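Local structure of tail spike protein gp49 (Pseudomonas phage LKA1, 4RU4) at residues T107-L112 and P219-L224. The protein forms the trimeric tailspike of the phage and acts as a lyase on the O-specific polysaccharide of its Pseudomonas host. Numbering follows the deposited sequence. Where two conformers were deposited one is given.
Sequences TGTSVL and PMNGLL
Ser110 and Asn221 sit opposite each other on two parallel chain segments, their side chains on the same face, and meet through a single side-chain bond. The amide ND2 of Asn221 donates to Ser110 OG at 3.1 Å, almost straight at 171° and with OG practically in the amide plane; the N-H points straight at the oxygen, which favours this rotation of the amide. Both side chains are turned alike, Ser110 OG and Asn221 CG each anti to its own carbonyl carbon (chi1 close to -52°), which keeps hydroxyl and amide on one side and within bonding distance. Leu224 CB packs against the same hydroxyl, 3.4 Å from Ser110 OG.

Next to this pair, Thr109 turns its methyl along the flank of Met220. The bent thioether chain brings Met220 CE to 3.5 Å from Thr109 CG2, a tight fit at an exposed edge. Thr109 O accepts Asn221 N at 3.0 Å and, weakly, Met220 N.

At the next corner, Val111 CG2 meets Pro219 at the CG corner of its ring, 3.6 Å away, the two side chains crossing at a slant. Ile100 and Pro102 of strand 98-107 also pack on Val111. Backbone bonds from Val111 N to Asn221 O and from Leu112 N to Gly222 O carry the pairing through the bend, and Leu224 N closes it on Leu112 O at 3.0 Å. On the face away from Ser110, Leu223 CD1 lies 4.1 Å from Leu112 CB.

Asn221 and Leu224 pack in turn on Tyr247. Parallel pairing carried through matching corners of successive coils, here with small polar side chains on one face and leucines on the other, is characteristic of the right-handed beta-helix of the pectate lyase-like fold.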
ATOM      1  N   THR B 107       3.674  40.780  14.658  1.00 10.64           N
ATOM      2  CA  THR B 107       2.590  41.132  13.749  1.00 13.85           C
ATOM      3  C   THR B 107       2.901  40.560  12.384  1.00 15.98           C
ATOM      4  O   THR B 107       4.048  40.620  11.917  1.00 16.44           O
ATOM      5  CB  THR B 107       2.338  42.669  13.624  1.00 18.99           C
ATOM      6  OG1 THR B 107       3.520  43.319  13.151  1.00 27.34           O
ATOM      7  CG2 THR B 107       1.946  43.264  14.965  1.00 20.96           C
ATOM      8  N   GLY B 108       1.881  39.990  11.749  1.00 14.92           N
ATOM      9  CA  GLY B 108       2.070  39.354  10.458  1.00 14.61           C
ATOM     10  C   GLY B 108       1.157  38.160  10.261  1.00 14.35           C
ATOM     11  O   GLY B 108       0.628  37.596  11.210  1.00 13.87           O
ATOM     12  N   THR B 109       0.985  37.775   9.007  1.00 10.91           N
ATOM     13  CA  THR B 109       0.101  36.676   8.647  1.00 13.68           C
ATOM     14  C   THR B 109       0.779  35.319   8.825  1.00 11.80           C
ATOM     15  O   THR B 109       0.141  34.359   9.276  1.00 12.79           O
ATOM     16  CB  THR B 109      -0.357  36.857   7.195  1.00 16.32           C
ATOM     17  OG1 THR B 109      -1.052  38.101   7.084  1.00 23.97           O
ATOM     18  CG2 THR B 109      -1.306  35.742   6.781  1.00 19.04           C
ATOM     19  N   SER B 110       2.068  35.241   8.470  1.00  9.40           N
ATOM     20  CA  SER B 110       2.811  33.983   8.484  1.00  7.99           C
ATOM     21  C   SER B 110       4.195  34.159   9.117  1.00  9.05           C
ATOM     22  O   SER B 110       4.801  35.234   9.036  1.00  7.24           O
ATOM     23  CB  SER B 110       3.002  33.452   7.044  1.00  7.01           C
ATOM     24  OG  SER B 110       1.763  33.420   6.361  1.00  8.90           O
ATOM     25  N   VAL B 111       4.699  33.102   9.738  1.00  6.35           N
ATOM     26  CA  VAL B 111       6.059  33.170  10.289  1.00  9.28           C
ATOM     27  C   VAL B 111       7.097  33.224   9.165  1.00  9.31           C
ATOM     28  O   VAL B 111       8.018  34.039   9.190  1.00 10.45           O
ATOM     29  CB  VAL B 111       6.379  31.990  11.227  1.00  7.77           C
ATOM     30  CG1 VAL B 111       7.788  32.167  11.816  1.00  8.44           C
ATOM     31  CG2 VAL B 111       5.336  31.906  12.364  1.00  7.21           C
ATOM     32  N   LEU B 112       6.925  32.350   8.172  1.00  7.23           N
ATOM     33  CA  LEU B 112       7.838  32.232   7.067  1.00  8.46           C
ATOM     34  C   LEU B 112       6.947  32.121   5.835  1.00 11.26           C
ATOM     35  O   LEU B 112       5.943  31.384   5.854  1.00 10.92           O
ATOM     36  CB  LEU B 112       8.652  30.946   7.263  1.00 11.76           C
ATOM     37  CG  LEU B 112      10.005  30.706   6.627  1.00 18.55           C
ATOM     38  CD1 LEU B 112      10.862  31.936   6.888  1.00 22.81           C
ATOM     39  CD2 LEU B 112      10.669  29.467   7.233  1.00 12.86           C
ATOM     40  N   PRO B 219       0.506  34.344  14.577  1.00 10.76           N
ATOM     41  CA  PRO B 219       0.533  34.114  13.119  1.00  9.38           C
ATOM     42  C   PRO B 219      -0.641  33.267  12.674  1.00 12.62           C
ATOM     43  O   PRO B 219      -0.977  32.359  13.407  1.00 11.67           O
ATOM     44  CB  PRO B 219       1.830  33.318  12.916  1.00  9.91           C
ATOM     45  CG  PRO B 219       2.689  33.671  14.131  1.00 13.20           C
ATOM     46  CD  PRO B 219       1.681  33.746  15.240  1.00  8.92           C
ATOM     47  N   MET B 220      -1.253  33.550  11.522  1.00 10.47           N
ATOM     48  CA  MET B 220      -2.253  32.631  10.981  1.00 10.59           C
ATOM     49  C   MET B 220      -1.615  31.350  10.524  1.00  9.48           C
ATOM     50  O   MET B 220      -2.191  30.277  10.703  1.00  9.79           O
ATOM     51  CB  MET B 220      -2.990  33.224   9.783  1.00 12.61           C
ATOM     52  CG  MET B 220      -3.733  34.489  10.105  1.00 20.00           C
ATOM     53  SD  MET B 220      -5.206  34.626   9.087  1.00 49.32           S
ATOM     54  CE  MET B 220      -4.523  34.553   7.438  1.00 48.47           C
ATOM     55  N   ASN B 221      -0.441  31.462   9.891  1.00  6.97           N
ATOM     56  CA  ASN B 221       0.235  30.302   9.351  1.00  7.47           C
ATOM     57  C   ASN B 221       1.617  30.177   9.925  1.00 10.91           C
ATOM     58  O   ASN B 221       2.285  31.185  10.170  1.00  7.36           O
ATOM     59  CB  ASN B 221       0.404  30.454   7.842  1.00  8.71           C
ATOM     60  CG  ASN B 221      -0.890  30.762   7.152  1.00 11.33           C
ATOM     61  OD1 ASN B 221      -1.861  30.011   7.273  1.00 11.63           O
ATOM     62  ND2 ASN B 221      -0.926  31.884   6.431  1.00 11.60           N
ATOM     63  N   GLY B 222       2.070  28.942  10.104  1.00  9.18           N
ATOM     64  CA  GLY B 222       3.464  28.717  10.453  1.00  8.66           C
ATOM     65  C   GLY B 222       4.297  28.967   9.218  1.00 12.12           C
ATOM     66  O   GLY B 222       5.176  29.829   9.213  1.00 11.21           O
ATOM     67  N   LEU B 223       4.022  28.216   8.159  0.62 10.02           N
ATOM     68  CA  LEU B 223       4.690  28.423   6.879  0.62  7.92           C
ATOM     69  C   LEU B 223       3.636  28.541   5.782  0.62  8.34           C
ATOM     70  O   LEU B 223       2.728  27.700   5.708  0.62  6.26           O
ATOM     71  CB  LEU B 223       5.619  27.249   6.584  0.62  6.76           C
ATOM     72  CG  LEU B 223       6.131  27.062   5.161  0.62  8.31           C
ATOM     73  CD1 LEU B 223       6.982  28.243   4.699  0.62 12.68           C
ATOM     74  CD2 LEU B 223       6.932  25.778   5.117  0.62 10.42           C
ATOM     75  N   LEU B 224       3.756  29.574   4.939  1.00  6.43           N
ATOM     76  CA  LEU B 224       2.871  29.758   3.785  1.00  8.14           C
ATOM     77  C   LEU B 224       3.722  29.744   2.520  1.00  8.16           C
ATOM     78  O   LEU B 224       4.665  30.506   2.424  1.00  9.32           O
ATOM     79  CB  LEU B 224       2.172  31.121   3.846  1.00  8.53           C
ATOM     80  CG  LEU B 224       1.385  31.453   2.575  1.00 11.85           C
ATOM     81  CD1 LEU B 224       0.213  30.502   2.375  1.00 10.49           C
ATOM     82  CD2 LEU B 224       0.905  32.919   2.611  1.00 15.69           C
TER